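Angiopoietin-related protein 6 (Homo sapiens, PDB 6Y43) is a secreted angiopoietin-like factor whose fibrinogen-like globe binds calcium and probably mediates recognition of partner proteins. Local coordinates at residues A[176-190]-A[196-210]. Sequence-based numbering, arbitrary orientation.
Sequences AHSNLNGVWHHGGHY and DGVYWAEFRGGAYSL
In the C-terminal part of the fibrinogen-like globe, between helix 162-166 and strand 212-219, segments 176-190 and 196-210 clasp each other without forming regular strands, beginning where the Tyr199 ring lies against Asn179. The CB of Asn179 sits over one face of that ring, 3.8 Å from its centroid, while Gly206 CA covers the opposite face. With chi1 at 75°, CG of Tyr199 is held between backbone N and carbonyl carbon, and the ring edge turns to Ala176, whose O is 2.8 Å from Tyr199 OH; Gln166 is the hydroxyl's outside partner. Replacing Tyr199 by an alanine removes the ring, which would probably open a gap between Asn179 and Gly206 and leave Gln166 without its hydroxyl mate. Next to this pair, Ser178 and Trp200 form a single beta bridge: Asn179 N donates to Tyr199 O, and Ala201 N meets His177 O at 2.8 Å, almost head-on to the carbonyl. The amide ND2 of Asn179 reaches Gly197 O (3.0 Å) from above the carbonyl plane, and its OD1 is hydrogen-bonded to Tyr172 OH. This irregular lobe of the fibrinogen C-terminal fold rests on the central sheet through Leu180 and Trp200, both touching Val99. Farther along, His185 NE2 gives a fairly straight bond to the syn side of Asp196 OD1 (2.9 Å, 163°), ring and carboxylate planes only 18° apart. The imidazole is sandwiched between Val183 CG1 and the Tyr190 ring. A water accepts a hydrogen bond from Tyr190 OH and donates to Gly206 O and Tyr208 O. Gly188 CA packs over the Tyr208 face, 3.8 Å from its centroid, with Arg204 CB on the other side.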
loop_
_atom_site.group_PDB
_atom_site.type_symbol
_atom_site.label_atom_id
_atom_site.label_comp_id
_atom_site.label_asym_id
_atom_site.label_seq_id
_atom_site.Cartn_x
_atom_site.Cartn_y
_atom_site.Cartn_z
ATOM N N ALA A 176 0.629 -16.157 0.035
ATOM C CA ALA A 176 -0.139 -14.921 0.066
ATOM C C ALA A 176 -1.575 -15.061 -0.415
ATOM O O ALA A 176 -1.870 -15.729 -1.414
ATOM C CB ALA A 176 0.534 -13.821 -0.773
ATOM N N HIS A 177 -2.437 -14.336 0.278
ATOM C CA HIS A 177 -3.764 -14.015 -0.223
ATOM C C HIS A 177 -3.772 -12.744 -1.069
ATOM O O HIS A 177 -4.695 -12.555 -1.860
ATOM C CB HIS A 177 -4.727 -13.882 0.951
ATOM C CG HIS A 177 -5.084 -15.198 1.572
ATOM N ND1 HIS A 177 -6.002 -15.318 2.586
ATOM C CD2 HIS A 177 -4.603 -16.446 1.347
ATOM C CE1 HIS A 177 -6.100 -16.590 2.939
ATOM N NE2 HIS A 177 -5.266 -17.293 2.195
ATOM N N SER A 178 -2.780 -11.869 -0.912
ATOM C CA SER A 178 -2.669 -10.662 -1.715
ATOM C C SER A 178 -1.202 -10.447 -2.051
ATOM O O SER A 178 -0.325 -10.827 -1.279
ATOM C CB SER A 178 -3.231 -9.446 -0.981
ATOM O OG SER A 178 -2.757 -9.320 0.333
ATOM N N ASN A 179 -0.931 -9.859 -3.217
ATOM C CA ASN A 179 0.449 -9.709 -3.667
ATOM C C ASN A 179 0.571 -8.386 -4.411
ATOM O O ASN A 179 1.002 -8.326 -5.556
ATOM C CB ASN A 179 0.854 -10.885 -4.551
ATOM C CG ASN A 179 2.336 -10.921 -4.866
ATOM O OD1 ASN A 179 3.171 -10.695 -3.994
ATOM N ND2 ASN A 179 2.666 -11.229 -6.124
ATOM N N LEU A 180 0.220 -7.303 -3.724
ATOM C CA LEU A 180 0.080 -6.038 -4.434
ATOM C C LEU A 180 1.414 -5.467 -4.876
ATOM O O LEU A 180 1.426 -4.604 -5.759
ATOM C CB LEU A 180 -0.666 -5.014 -3.587
ATOM C CG LEU A 180 -2.097 -5.410 -3.189
ATOM C CD1 LEU A 180 -2.759 -4.265 -2.477
ATOM C CD2 LEU A 180 -2.911 -5.887 -4.390
ATOM N N ASN A 181 2.537 -5.935 -4.321
ATOM C CA ASN A 181 3.847 -5.500 -4.782
ATOM C C ASN A 181 4.465 -6.459 -5.795
ATOM O O ASN A 181 5.670 -6.394 -6.044
ATOM C CB ASN A 181 4.786 -5.285 -3.599
ATOM C CG ASN A 181 4.429 -4.059 -2.795
ATOM O OD1 ASN A 181 3.729 -3.154 -3.278
ATOM N ND2 ASN A 181 4.922 -4.002 -1.574
ATOM N N GLY A 182 3.655 -7.324 -6.398
ATOM C CA GLY A 182 4.139 -8.311 -7.334
ATOM C C GLY A 182 4.332 -7.744 -8.719
ATOM O O GLY A 182 4.540 -6.545 -8.919
ATOM N N VAL A 183 4.315 -8.646 -9.686
ATOM C CA VAL A 183 4.555 -8.287 -11.075
ATOM C C VAL A 183 3.281 -7.702 -11.668
ATOM O O VAL A 183 2.254 -8.380 -11.719
ATOM C CB VAL A 183 4.996 -9.511 -11.883
ATOM C CG1 VAL A 183 5.281 -9.081 -13.321
ATOM C CG2 VAL A 183 6.184 -10.187 -11.253
ATOM N N TRP A 184 3.346 -6.452 -12.128
ATOM C CA TRP A 184 2.245 -5.846 -12.879
ATOM C C TRP A 184 2.308 -6.359 -14.314
ATOM O O TRP A 184 3.231 -6.025 -15.065
ATOM C CB TRP A 184 2.324 -4.321 -12.831
ATOM C CG TRP A 184 1.113 -3.621 -13.422
ATOM C CD1 TRP A 184 -0.030 -3.269 -12.771
ATOM C CD2 TRP A 184 0.938 -3.219 -14.779
ATOM N NE1 TRP A 184 -0.905 -2.664 -13.637
ATOM C CE2 TRP A 184 -0.342 -2.627 -14.882
ATOM C CE3 TRP A 184 1.734 -3.306 -15.920
ATOM C CZ2 TRP A 184 -0.835 -2.091 -16.084
ATOM C CZ3 TRP A 184 1.241 -2.791 -17.113
ATOM C CH2 TRP A 184 -0.032 -2.206 -17.188
ATOM N N HIS A 185 1.366 -7.205 -14.688
ATOM C CA HIS A 185 1.323 -7.676 -16.064
ATOM C C HIS A 185 0.448 -6.747 -16.905
ATOM O O HIS A 185 -0.377 -6.004 -16.389
ATOM C CB HIS A 185 0.823 -9.108 -16.104
ATOM C CG HIS A 185 1.714 -10.076 -15.389
ATOM N ND1 HIS A 185 2.731 -10.749 -16.027
ATOM C CD2 HIS A 185 1.759 -10.469 -14.093
ATOM C CE1 HIS A 185 3.356 -11.526 -15.161
ATOM N NE2 HIS A 185 2.776 -11.387 -13.983
ATOM N N HIS A 186 0.671 -6.766 -18.222
ATOM C CA HIS A 186 -0.042 -5.862 -19.121
ATOM C C HIS A 186 -1.433 -6.386 -19.519
ATOM O O HIS A 186 -2.010 -5.938 -20.517
ATOM C CB HIS A 186 0.819 -5.590 -20.358
ATOM C CG HIS A 186 2.044 -4.773 -20.068
ATOM N ND1 HIS A 186 2.085 -3.405 -20.235
ATOM C CD2 HIS A 186 3.269 -5.130 -19.607
ATOM C CE1 HIS A 186 3.281 -2.954 -19.899
ATOM N NE2 HIS A 186 4.021 -3.980 -19.517
ATOM N N GLY A 187 -1.982 -7.278 -18.715
ATOM C CA GLY A 187 -3.318 -7.819 -18.884
ATOM C C GLY A 187 -3.600 -8.663 -17.663
ATOM O O GLY A 187 -2.712 -8.924 -16.850
ATOM N N GLY A 188 -4.865 -9.049 -17.516
ATOM C CA GLY A 188 -5.251 -9.792 -16.334
ATOM C C GLY A 188 -4.706 -11.208 -16.337
ATOM O O GLY A 188 -4.445 -11.763 -15.260
ATOM N N HIS A 189 -4.552 -11.819 -17.537
ATOM C CA HIS A 189 -3.984 -13.154 -17.691
ATOM C C HIS A 189 -2.585 -13.078 -18.242
ATOM O O HIS A 189 -2.259 -12.204 -19.054
ATOM C CB HIS A 189 -4.809 -13.986 -18.618
ATOM C CG HIS A 189 -6.210 -14.076 -18.178
ATOM N ND1 HIS A 189 -7.217 -13.496 -18.904
ATOM C CD2 HIS A 189 -6.751 -14.487 -17.007
ATOM C CE1 HIS A 189 -8.346 -13.669 -18.242
ATOM N NE2 HIS A 189 -8.100 -14.336 -17.127
ATOM N N TYR A 190 -1.739 -13.952 -17.723
ATOM C CA TYR A 190 -0.340 -13.882 -18.053
ATOM C C TYR A 190 0.214 -15.292 -18.011
ATOM O O TYR A 190 -0.428 -16.223 -17.521
ATOM C CB TYR A 190 0.395 -12.947 -17.099
ATOM C CG TYR A 190 0.281 -13.366 -15.648
ATOM C CD1 TYR A 190 -0.795 -12.964 -14.852
ATOM C CD2 TYR A 190 1.252 -14.172 -15.078
ATOM C CE1 TYR A 190 -0.873 -13.350 -13.527
ATOM C CE2 TYR A 190 1.172 -14.571 -13.758
ATOM C CZ TYR A 190 0.113 -14.152 -12.986
ATOM O OH TYR A 190 0.051 -14.537 -11.666
ATOM N N ASP A 196 2.385 -14.682 -9.568
ATOM C CA ASP A 196 3.290 -13.619 -9.183
ATOM C C ASP A 196 2.725 -12.252 -9.515
ATOM O O ASP A 196 3.411 -11.248 -9.311
ATOM C CB ASP A 196 4.653 -13.804 -9.844
ATOM C CG ASP A 196 4.597 -13.731 -11.368
ATOM O OD1 ASP A 196 3.602 -13.223 -11.922
ATOM O OD2 ASP A 196 5.569 -14.186 -12.004
ATOM N N GLY A 197 1.458 -12.186 -9.910
ATOM C CA GLY A 197 0.862 -10.938 -10.330
ATOM C C GLY A 197 0.376 -10.087 -9.171
ATOM O O GLY A 197 0.416 -10.468 -8.007
ATOM N N VAL A 198 -0.139 -8.919 -9.525
ATOM C CA VAL A 198 -0.715 -7.992 -8.563
ATOM C C VAL A 198 -2.116 -8.485 -8.234
ATOM O O VAL A 198 -3.087 -8.125 -8.914
ATOM C CB VAL A 198 -0.754 -6.561 -9.124
ATOM C CG1 VAL A 198 -1.438 -5.651 -8.150
ATOM C CG2 VAL A 198 0.645 -6.052 -9.486
ATOM N N TYR A 199 -2.234 -9.339 -7.211
ATOM C CA TYR A 199 -3.478 -10.062 -6.996
ATOM C C TYR A 199 -4.060 -9.898 -5.603
ATOM O O TYR A 199 -3.410 -9.495 -4.642
ATOM C CB TYR A 199 -3.308 -11.555 -7.325
ATOM C CG TYR A 199 -2.559 -12.472 -6.346
ATOM C CD1 TYR A 199 -3.141 -12.885 -5.144
ATOM C CD2 TYR A 199 -1.326 -12.998 -6.680
ATOM C CE1 TYR A 199 -2.473 -13.785 -4.275
ATOM C CE2 TYR A 199 -0.654 -13.891 -5.827
ATOM C CZ TYR A 199 -1.233 -14.275 -4.631
ATOM O OH TYR A 199 -0.591 -15.183 -3.802
ATOM N N TRP A 200 -5.354 -10.193 -5.554
ATOM C CA TRP A 200 -6.180 -10.123 -4.356
ATOM C C TRP A 200 -7.075 -11.354 -4.440
ATOM O O TRP A 200 -7.889 -11.479 -5.361
ATOM C CB TRP A 200 -6.984 -8.825 -4.336
ATOM C CG TRP A 200 -7.619 -8.465 -3.043
ATOM C CD1 TRP A 200 -8.900 -8.727 -2.664
ATOM C CD2 TRP A 200 -7.018 -7.742 -1.951
ATOM N NE1 TRP A 200 -9.138 -8.221 -1.414
ATOM C CE2 TRP A 200 -8.009 -7.609 -0.949
ATOM C CE3 TRP A 200 -5.748 -7.203 -1.720
ATOM C CZ2 TRP A 200 -7.768 -6.963 0.260
ATOM C CZ3 TRP A 200 -5.506 -6.561 -0.516
ATOM C CH2 TRP A 200 -6.514 -6.449 0.464
ATOM N N ALA A 201 -6.864 -12.313 -3.540
ATOM C CA ALA A 201 -7.497 -13.619 -3.706
ATOM C C ALA A 201 -9.004 -13.510 -3.895
ATOM O O ALA A 201 -9.590 -14.236 -4.701
ATOM C CB ALA A 201 -7.206 -14.506 -2.500
ATOM N N GLU A 202 -9.660 -12.661 -3.116
ATOM C CA GLU A 202 -11.110 -12.603 -3.136
ATOM C C GLU A 202 -11.652 -11.615 -4.169
ATOM O O GLU A 202 -12.874 -11.387 -4.215
ATOM C CB GLU A 202 -11.627 -12.259 -1.732
ATOM C CG GLU A 202 -12.822 -13.118 -1.337
ATOM C CD GLU A 202 -13.405 -12.757 0.013
ATOM O OE1 GLU A 202 -12.619 -12.797 1.014
ATOM O OE2 GLU A 202 -14.645 -12.449 0.038
ATOM N N PHE A 203 -10.779 -11.020 -5.002
ATOM C CA PHE A 203 -11.217 -10.152 -6.105
ATOM C C PHE A 203 -10.382 -10.494 -7.333
ATOM O O PHE A 203 -9.307 -9.910 -7.526
ATOM C CB PHE A 203 -11.104 -8.680 -5.763
ATOM C CG PHE A 203 -11.588 -7.764 -6.853
ATOM C CD1 PHE A 203 -12.926 -7.746 -7.228
ATOM C CD2 PHE A 203 -10.718 -6.908 -7.489
ATOM C CE1 PHE A 203 -13.358 -6.890 -8.226
ATOM C CE2 PHE A 203 -11.155 -6.042 -8.469
ATOM C CZ PHE A 203 -12.469 -6.043 -8.848
ATOM N N ARG A 204 -10.883 -11.455 -8.129
ATOM C CA ARG A 204 -10.363 -11.992 -9.383
ATOM C C ARG A 204 -9.325 -13.100 -9.160
ATOM O O ARG A 204 -9.004 -13.827 -10.107
ATOM C CB ARG A 204 -9.778 -10.906 -10.303
ATOM C CG ARG A 204 -10.770 -9.754 -10.619
ATOM C CD ARG A 204 -12.148 -10.254 -11.150
ATOM N NE ARG A 204 -11.971 -11.253 -12.193
ATOM C CZ ARG A 204 -11.742 -10.995 -13.470
ATOM N NH1 ARG A 204 -11.686 -9.751 -13.909
ATOM N NH2 ARG A 204 -11.559 -12.000 -14.308
ATOM N N GLY A 205 -8.812 -13.277 -7.953
ATOM C CA GLY A 205 -8.094 -14.486 -7.632
ATOM C C GLY A 205 -6.595 -14.387 -7.799
ATOM O O GLY A 205 -6.049 -13.431 -8.343
ATOM N N GLY A 206 -5.929 -15.451 -7.344
ATOM C CA GLY A 206 -4.488 -15.524 -7.332
ATOM C C GLY A 206 -3.840 -15.709 -8.691
ATOM O O GLY A 206 -2.625 -15.533 -8.793
ATOM N N ALA A 207 -4.598 -16.076 -9.722
ATOM C CA ALA A 207 -4.026 -16.247 -11.053
ATOM C C ALA A 207 -4.218 -15.015 -11.923
ATOM O O ALA A 207 -3.942 -15.071 -13.122
ATOM C CB ALA A 207 -4.642 -17.463 -11.749
ATOM N N TYR A 208 -4.709 -13.919 -11.344
ATOM C CA TYR A 208 -5.042 -12.692 -12.050
ATOM C C TYR A 208 -4.044 -11.608 -11.692
ATOM O O TYR A 208 -3.458 -11.622 -10.615
ATOM C CB TYR A 208 -6.464 -12.226 -11.684
ATOM C CG TYR A 208 -7.085 -11.198 -12.613
ATOM C CD1 TYR A 208 -7.764 -11.589 -13.768
ATOM C CD2 TYR A 208 -7.032 -9.848 -12.316
ATOM C CE1 TYR A 208 -8.347 -10.656 -14.601
ATOM C CE2 TYR A 208 -7.612 -8.899 -13.164
ATOM C CZ TYR A 208 -8.263 -9.316 -14.290
ATOM O OH TYR A 208 -8.841 -8.355 -15.100
ATOM N N SER A 209 -3.860 -10.656 -12.601
ATOM C CA SER A 209 -3.050 -9.472 -12.334
ATOM C C SER A 209 -3.917 -8.234 -12.501
ATOM O O SER A 209 -4.404 -7.956 -13.604
ATOM C CB SER A 209 -1.848 -9.406 -13.274
ATOM O OG SER A 209 -0.957 -8.393 -12.841
ATOM N N LEU A 210 -4.103 -7.487 -11.421
ATOM C CA LEU A 210 -5.023 -6.367 -11.468
ATOM C C LEU A 210 -4.434 -5.193 -12.243
ATOM O O LEU A 210 -3.219 -4.978 -12.267
ATOM C CB LEU A 210 -5.400 -5.948 -10.057
ATOM C CG LEU A 210 -6.212 -6.987 -9.292
ATOM C CD1 LEU A 210 -6.091 -6.754 -7.781
ATOM C CD2 LEU A 210 -7.694 -6.966 -9.716
HETATM O O HOH W 1 -1.691 -6.151 -14.053
HETATM O O HOH W 2 -1.492 -13.425 -10.038
HETATM O O HOH W 3 -3.045 -15.637 -15.690
#